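Local coordinates for protein carbohydrate binding family 6 (Clostridium thermocellum, PDB 5A8C) that removes terminal alpha-L-arabinofuranosyl residues by hydrolysis, as a family 43 glycoside hydrolase built on a five-bladed beta-propeller, at residues 40-45 and 279-284; 105-110 and 163-168. One frame throughout, in Å; residues are numbered along the deposited sequence.

Contact 1: 40-45 and 279-284; sequences PAAVVY and YVVYHN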
loop_
_atom_site.group_PDB
_atom_site.type_symbol
_atom_site.label_atom_id
_atom_site.label_comp_id
_atom_site.label_asym_id
_atom_site.label_seq_id
_atom_site.Cartn_x
_atom_site.Cartn_y
_atom_site.Cartn_z
ATOM N N PRO A 40 -1.530 -1.366 -4.658
ATOM C CA PRO A 40 -0.492 -2.390 -4.559
ATOM C C PRO A 40 0.520 -2.189 -3.445
ATOM O O PRO A 40 0.870 -1.031 -3.105
ATOM C CB PRO A 40 0.179 -2.303 -5.913
ATOM C CG PRO A 40 0.004 -0.873 -6.337
ATOM C CD PRO A 40 -1.396 -0.556 -5.879
ATOM N N ALA A 41 1.074 -3.297 -2.996
ATOM C CA ALA A 41 2.270 -3.344 -2.173
ATOM C C ALA A 41 3.152 -4.462 -2.723
ATOM O O ALA A 41 2.658 -5.430 -3.282
ATOM C CB ALA A 41 1.929 -3.565 -0.706
ATOM N N ALA A 42 4.449 -4.368 -2.534
ATOM C CA ALA A 42 5.377 -5.297 -3.186
ATOM C C ALA A 42 6.474 -5.763 -2.276
ATOM O O ALA A 42 6.952 -5.029 -1.410
ATOM C CB ALA A 42 5.981 -4.672 -4.433
ATOM N N VAL A 43 6.947 -6.995 -2.495
ATOM C CA VAL A 43 8.099 -7.530 -1.795
ATOM C C VAL A 43 8.905 -8.383 -2.748
ATOM O O VAL A 43 8.347 -9.019 -3.659
ATOM C CB VAL A 43 7.699 -8.321 -0.517
ATOM C CG1 VAL A 43 7.147 -9.698 -0.842
ATOM C CG2 VAL A 43 8.843 -8.448 0.461
ATOM N N VAL A 44 10.198 -8.451 -2.511
ATOM C CA VAL A 44 11.097 -9.310 -3.280
ATOM C C VAL A 44 11.424 -10.546 -2.443
ATOM O O VAL A 44 11.750 -10.433 -1.241
ATOM C CB VAL A 44 12.382 -8.543 -3.645
ATOM C CG1 VAL A 44 13.365 -9.437 -4.367
ATOM C CG2 VAL A 44 12.018 -7.345 -4.504
ATOM N N TYR A 45 11.322 -11.712 -3.057
ATOM C CA TYR A 45 11.604 -12.961 -2.376
ATOM C C TYR A 45 12.101 -13.955 -3.406
ATOM O O TYR A 45 11.447 -14.183 -4.429
ATOM C CB TYR A 45 10.352 -13.505 -1.662
ATOM C CG TYR A 45 10.466 -14.896 -1.142
ATOM C CD1 TYR A 45 11.255 -15.204 -0.059
ATOM C CD2 TYR A 45 9.792 -15.939 -1.751
ATOM C CE1 TYR A 45 11.334 -16.500 0.421
ATOM C CE2 TYR A 45 9.856 -17.221 -1.277
ATOM C CZ TYR A 45 10.635 -17.507 -0.206
ATOM O OH TYR A 45 10.664 -18.778 0.268
ATOM N N TYR A 279 11.295 0.957 -8.355
ATOM C CA TYR A 279 10.015 1.014 -9.025
ATOM C C TYR A 279 8.946 1.581 -8.112
ATOM O O TYR A 279 8.968 1.377 -6.894
ATOM C CB TYR A 279 9.566 -0.398 -9.459
ATOM C CG TYR A 279 10.555 -1.037 -10.401
ATOM C CD1 TYR A 279 10.491 -0.815 -11.765
ATOM C CD2 TYR A 279 11.613 -1.782 -9.920
ATOM C CE1 TYR A 279 11.478 -1.306 -12.612
ATOM C CE2 TYR A 279 12.581 -2.277 -10.753
ATOM C CZ TYR A 279 12.527 -2.044 -12.101
ATOM O OH TYR A 279 13.490 -2.515 -12.940
ATOM N N VAL A 280 8.005 2.281 -8.719
ATOM C CA VAL A 280 6.715 2.595 -8.072
ATOM C C VAL A 280 5.660 1.695 -8.695
ATOM O O VAL A 280 5.502 1.653 -9.930
ATOM C CB VAL A 280 6.346 4.071 -8.208
ATOM C CG1 VAL A 280 5.045 4.384 -7.543
ATOM C CG2 VAL A 280 7.398 4.952 -7.573
ATOM N N VAL A 281 4.956 0.948 -7.847
ATOM C CA VAL A 281 3.763 0.225 -8.237
ATOM C C VAL A 281 2.576 1.080 -7.822
ATOM O O VAL A 281 2.592 1.708 -6.765
ATOM C CB VAL A 281 3.729 -1.188 -7.641
ATOM C CG1 VAL A 281 4.777 -2.095 -8.292
ATOM C CG2 VAL A 281 3.781 -1.272 -6.171
ATOM N N TYR A 282 1.538 1.107 -8.653
ATOM C CA TYR A 282 0.398 2.001 -8.419
ATOM C C TYR A 282 -0.790 1.448 -9.116
ATOM O O TYR A 282 -0.778 0.264 -9.573
ATOM C CB TYR A 282 0.758 3.446 -8.806
ATOM C CG TYR A 282 1.135 3.640 -10.253
ATOM C CD1 TYR A 282 2.430 3.392 -10.699
ATOM C CD2 TYR A 282 0.209 4.117 -11.162
ATOM C CE1 TYR A 282 2.792 3.599 -12.030
ATOM C CE2 TYR A 282 0.578 4.332 -12.478
ATOM C CZ TYR A 282 1.865 4.117 -12.891
ATOM O OH TYR A 282 2.181 4.379 -14.209
ATOM N N HIS A 283 -1.856 2.207 -9.273
ATOM C CA HIS A 283 -3.010 1.755 -10.054
ATOM C C HIS A 283 -3.542 2.843 -10.943
ATOM O O HIS A 283 -3.363 4.054 -10.734
ATOM C CB HIS A 283 -4.148 1.153 -9.156
ATOM C CG HIS A 283 -4.822 2.118 -8.239
ATOM N ND1 HIS A 283 -4.904 1.888 -6.893
ATOM C CD2 HIS A 283 -5.508 3.264 -8.530
ATOM C CE1 HIS A 283 -5.572 2.887 -6.390
ATOM N NE2 HIS A 283 -5.950 3.745 -7.325
ATOM N N ASN A 284 -4.266 2.406 -11.992
ATOM C CA ASN A 284 -5.088 3.305 -12.773
ATOM C C ASN A 284 -6.339 2.558 -13.181
ATOM O O ASN A 284 -6.713 1.569 -12.542
ATOM C CB ASN A 284 -4.319 3.973 -13.932
ATOM C CG ASN A 284 -3.988 3.075 -15.091
ATOM O OD1 ASN A 284 -4.260 1.878 -15.052
ATOM N ND2 ASN A 284 -3.392 3.658 -16.109
#
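P40 approaches the imidazole of H283 obliquely, its ring carbon CD standing 4.4 Å from H283 ND1. The rotation of this imidazole is fixed from beyond the pair: ND1 is hydrogen-bonded to the backbone N of D39 and NE2 to the carbonyl of N266, so the proline brushes a ring already held by two backbone groups. Y282 sends its CB away from segment 40-45; the carbonyl oxygen of V280 lies in the plane of its phenol ring, at the edge, and its OH is hydrogen-bonded to D304.

What P40 chiefly presses on is backbone. Its CG reaches the peptide joining V281 and Y282, 3.4 Å from Y282 N. The same carbon lies 3.5 Å from Y282 O. V281 fills the next position: with CG1 anti to the carbonyl carbon (chi1 -70°), CG2 falls between the backbone N and the carbonyl carbon and meets P40 CB at 3.8 Å. The same methyl extends to A42 CB at 4.4 Å, bridging two residues that point the same way from their strand.

No hydrogen bond crosses the contact, and the two segments, inclined at 152° with axes 6.5 Å apart at their closest, belong to separate sheets, meeting through side chains packed on side chains and on the backbone of 281-282. The side chain of P40 is about 7 Å from the bound calcium ion and that of H283 about 6 Å from a bound Tris molecule, probably from the crystallisation liquor. Around them, I51 of strand 48-56 touches both P40 and V281, A42 rests on V272 of strand 270-274, and V281 also touches I303 of strand 300-306, as part of a buried interface between two propeller blades.

Contact 2: 105-110 and 163-168; sequences SIVYRN and PGVFVD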
loop_
_atom_site.group_PDB
_atom_site.type_symbol
_atom_site.label_atom_id
_atom_site.label_comp_id
_atom_site.label_asym_id
_atom_site.label_seq_id
_atom_site.Cartn_x
_atom_site.Cartn_y
_atom_site.Cartn_z
ATOM N N SER A 105 -0.317 -4.340 3.037
ATOM C CA SER A 105 1.108 -4.053 3.233
ATOM C C SER A 105 1.789 -5.386 3.475
ATOM O O SER A 105 1.336 -6.169 4.289
ATOM C CB SER A 105 1.297 -3.142 4.424
ATOM O OG SER A 105 2.656 -2.861 4.684
ATOM N N ILE A 106 2.868 -5.676 2.723
ATOM C CA ILE A 106 3.556 -6.963 2.809
ATOM C C ILE A 106 4.969 -6.748 3.381
ATOM O O ILE A 106 5.694 -5.837 2.941
ATOM C CB ILE A 106 3.613 -7.632 1.411
ATOM C CG1 ILE A 106 4.242 -9.027 1.478
ATOM C CG2 ILE A 106 4.271 -6.758 0.357
ATOM C CD1 ILE A 106 3.447 -10.063 2.199
ATOM N N VAL A 107 5.362 -7.662 4.246
ATOM C CA VAL A 107 6.724 -7.688 4.816
ATOM C C VAL A 107 7.164 -9.151 4.857
ATOM O O VAL A 107 6.413 -10.027 5.272
ATOM C CB VAL A 107 6.762 -7.079 6.238
ATOM C CG1 VAL A 107 8.163 -7.133 6.788
ATOM C CG2 VAL A 107 6.268 -5.663 6.212
ATOM N N TYR A 108 8.438 -9.377 4.474
ATOM C CA TYR A 108 9.111 -10.672 4.645
ATOM C C TYR A 108 10.063 -10.558 5.846
ATOM O O TYR A 108 10.962 -9.732 5.818
ATOM C CB TYR A 108 9.848 -11.032 3.362
ATOM C CG TYR A 108 10.684 -12.289 3.415
ATOM C CD1 TYR A 108 10.137 -13.521 3.757
ATOM C CD2 TYR A 108 12.049 -12.268 3.099
ATOM C CE1 TYR A 108 10.892 -14.691 3.776
ATOM C CE2 TYR A 108 12.799 -13.429 3.134
ATOM C CZ TYR A 108 12.228 -14.631 3.471
ATOM O OH TYR A 108 13.025 -15.753 3.502
ATOM N N ARG A 109 9.768 -11.325 6.896
ATOM C CA ARG A 109 10.604 -11.260 8.115
ATOM C C ARG A 109 10.544 -12.600 8.776
ATOM O O ARG A 109 9.494 -13.269 8.719
ATOM C CB ARG A 109 10.086 -10.180 9.078
ATOM C CG ARG A 109 11.089 -9.846 10.179
ATOM C CD ARG A 109 10.621 -8.808 11.126
ATOM N NE ARG A 109 11.720 -8.395 11.979
ATOM C CZ ARG A 109 11.647 -7.477 12.934
ATOM N NH1 ARG A 109 10.524 -6.876 13.201
ATOM N NH2 ARG A 109 12.737 -7.186 13.627
ATOM N N ASN A 110 11.607 -13.032 9.440
ATOM C CA ASN A 110 11.535 -14.307 10.178
ATOM C C ASN A 110 11.241 -15.460 9.259
ATOM O O ASN A 110 10.706 -16.459 9.724
ATOM C CB ASN A 110 10.453 -14.286 11.321
ATOM C CG ASN A 110 10.507 -13.035 12.199
ATOM O OD1 ASN A 110 11.621 -12.610 12.569
ATOM N ND2 ASN A 110 9.318 -12.449 12.540
ATOM N N PRO A 163 -2.485 0.490 6.187
ATOM C CA PRO A 163 -1.206 0.285 6.836
ATOM C C PRO A 163 -0.049 0.326 5.888
ATOM O O PRO A 163 -0.114 -0.153 4.752
ATOM C CB PRO A 163 -1.320 -1.113 7.437
ATOM C CG PRO A 163 -2.318 -1.810 6.528
ATOM C CD PRO A 163 -3.303 -0.744 6.198
ATOM N N GLY A 164 1.089 0.805 6.377
ATOM C CA GLY A 164 2.384 0.719 5.717
ATOM C C GLY A 164 3.426 0.296 6.714
ATOM O O GLY A 164 3.698 1.055 7.643
ATOM N N VAL A 165 3.916 -0.926 6.633
ATOM C CA VAL A 165 4.837 -1.477 7.622
ATOM C C VAL A 165 6.258 -1.471 7.060
ATOM O O VAL A 165 6.475 -1.692 5.871
ATOM C CB VAL A 165 4.354 -2.865 8.083
ATOM C CG1 VAL A 165 5.296 -3.498 9.092
ATOM C CG2 VAL A 165 2.959 -2.781 8.654
ATOM N N PHE A 166 7.206 -1.220 7.955
ATOM C CA PHE A 166 8.590 -1.041 7.643
ATOM C C PHE A 166 9.442 -1.607 8.802
ATOM O O PHE A 166 9.106 -1.342 9.947
ATOM C CB PHE A 166 8.828 0.494 7.457
ATOM C CG PHE A 166 10.247 0.876 7.513
ATOM C CD1 PHE A 166 11.114 0.665 6.442
ATOM C CD2 PHE A 166 10.770 1.504 8.635
ATOM C CE1 PHE A 166 12.478 1.009 6.505
ATOM C CE2 PHE A 166 12.090 1.895 8.683
ATOM C CZ PHE A 166 12.943 1.648 7.647
ATOM N N VAL A 167 10.561 -2.249 8.469
ATOM C CA VAL A 167 11.488 -2.791 9.464
ATOM C C VAL A 167 12.811 -2.030 9.334
ATOM O O VAL A 167 13.415 -2.078 8.274
ATOM C CB VAL A 167 11.677 -4.313 9.314
ATOM C CG1 VAL A 167 12.607 -4.836 10.393
ATOM C CG2 VAL A 167 10.356 -5.043 9.326
ATOM N N ASP A 168 13.209 -1.349 10.402
ATOM C CA ASP A 168 14.415 -0.507 10.356
ATOM C C ASP A 168 15.683 -1.346 10.602
ATOM O O ASP A 168 15.648 -2.529 10.970
ATOM C CB ASP A 168 14.270 0.605 11.360
ATOM C CG ASP A 168 15.041 1.879 11.015
ATOM O OD1 ASP A 168 15.781 1.902 10.028
ATOM O OD2 ASP A 168 14.866 2.834 11.824
#
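R109 lays its long side chain over V167. Its CB is directed toward segment 163-168, and from CG to NE the chain is extended, which carries the head group along the valine. CD passes V167 CG2 at 4.2 Å and NE comes to 4.0 Å from V167 CG1. At CZ the separation shrinks to 3.8 Å: the CG1 methyl sits over the centre of one guanidinium face, with NH1 and NH2 spread about equally around it. With the methyl on a face, the N-H groups keep the plane of the guanidinium for polar partners, and NH2 is hydrogen-bonded to the carbonyl of G171.

Deeper along the strands, the contact becomes purely aliphatic. V107 divides its branches between two valines, CG2 meeting V165 CG1 at 3.7 Å and CG1 meeting V167 CG2 at 4.0 Å, while M194 touches all three of them and R109 as well.

At the buried end S105 supplies the one hydrogen bond of the contact. With OG anti to the backbone N (chi1 178°), the hydroxyl oxygen accepts the N-H of V165 at 3.0 Å, nearly straight at 162°. S105 CB meanwhile lies 3.3 Å from the carbonyl oxygen of P163.

The segments run almost alongside, 19° apart in direction, yet no backbone-to-backbone hydrogen bond joins them; each pairs instead with the next strand of its own sheet. Two first strands that share a direction and meet mainly through alternate side chains are characteristic of neighbouring blades in a beta-propeller, the fold of this enzyme.

Overall arrangement
The two contacts illustrate how a propeller is assembled from separate sheets. Along the chain the order is 40-45, 105-110, 163-168 and 279-284, so contact 2 joins consecutive sheets, whereas contact 1 brings the last sheet back against the first and closes the ring. Their centres lie 13 Å apart, and strand 36-45 connects them: one side faces 279-284, while on the other I106 CG2 packs 3.6 Å from A42 C and Y108 meets Y45 edge-to-face. The last, first, second and third sheets are thus linked in that order around the ring. Both contacts reach close to the calcium ion, which lies in the middle of the propeller.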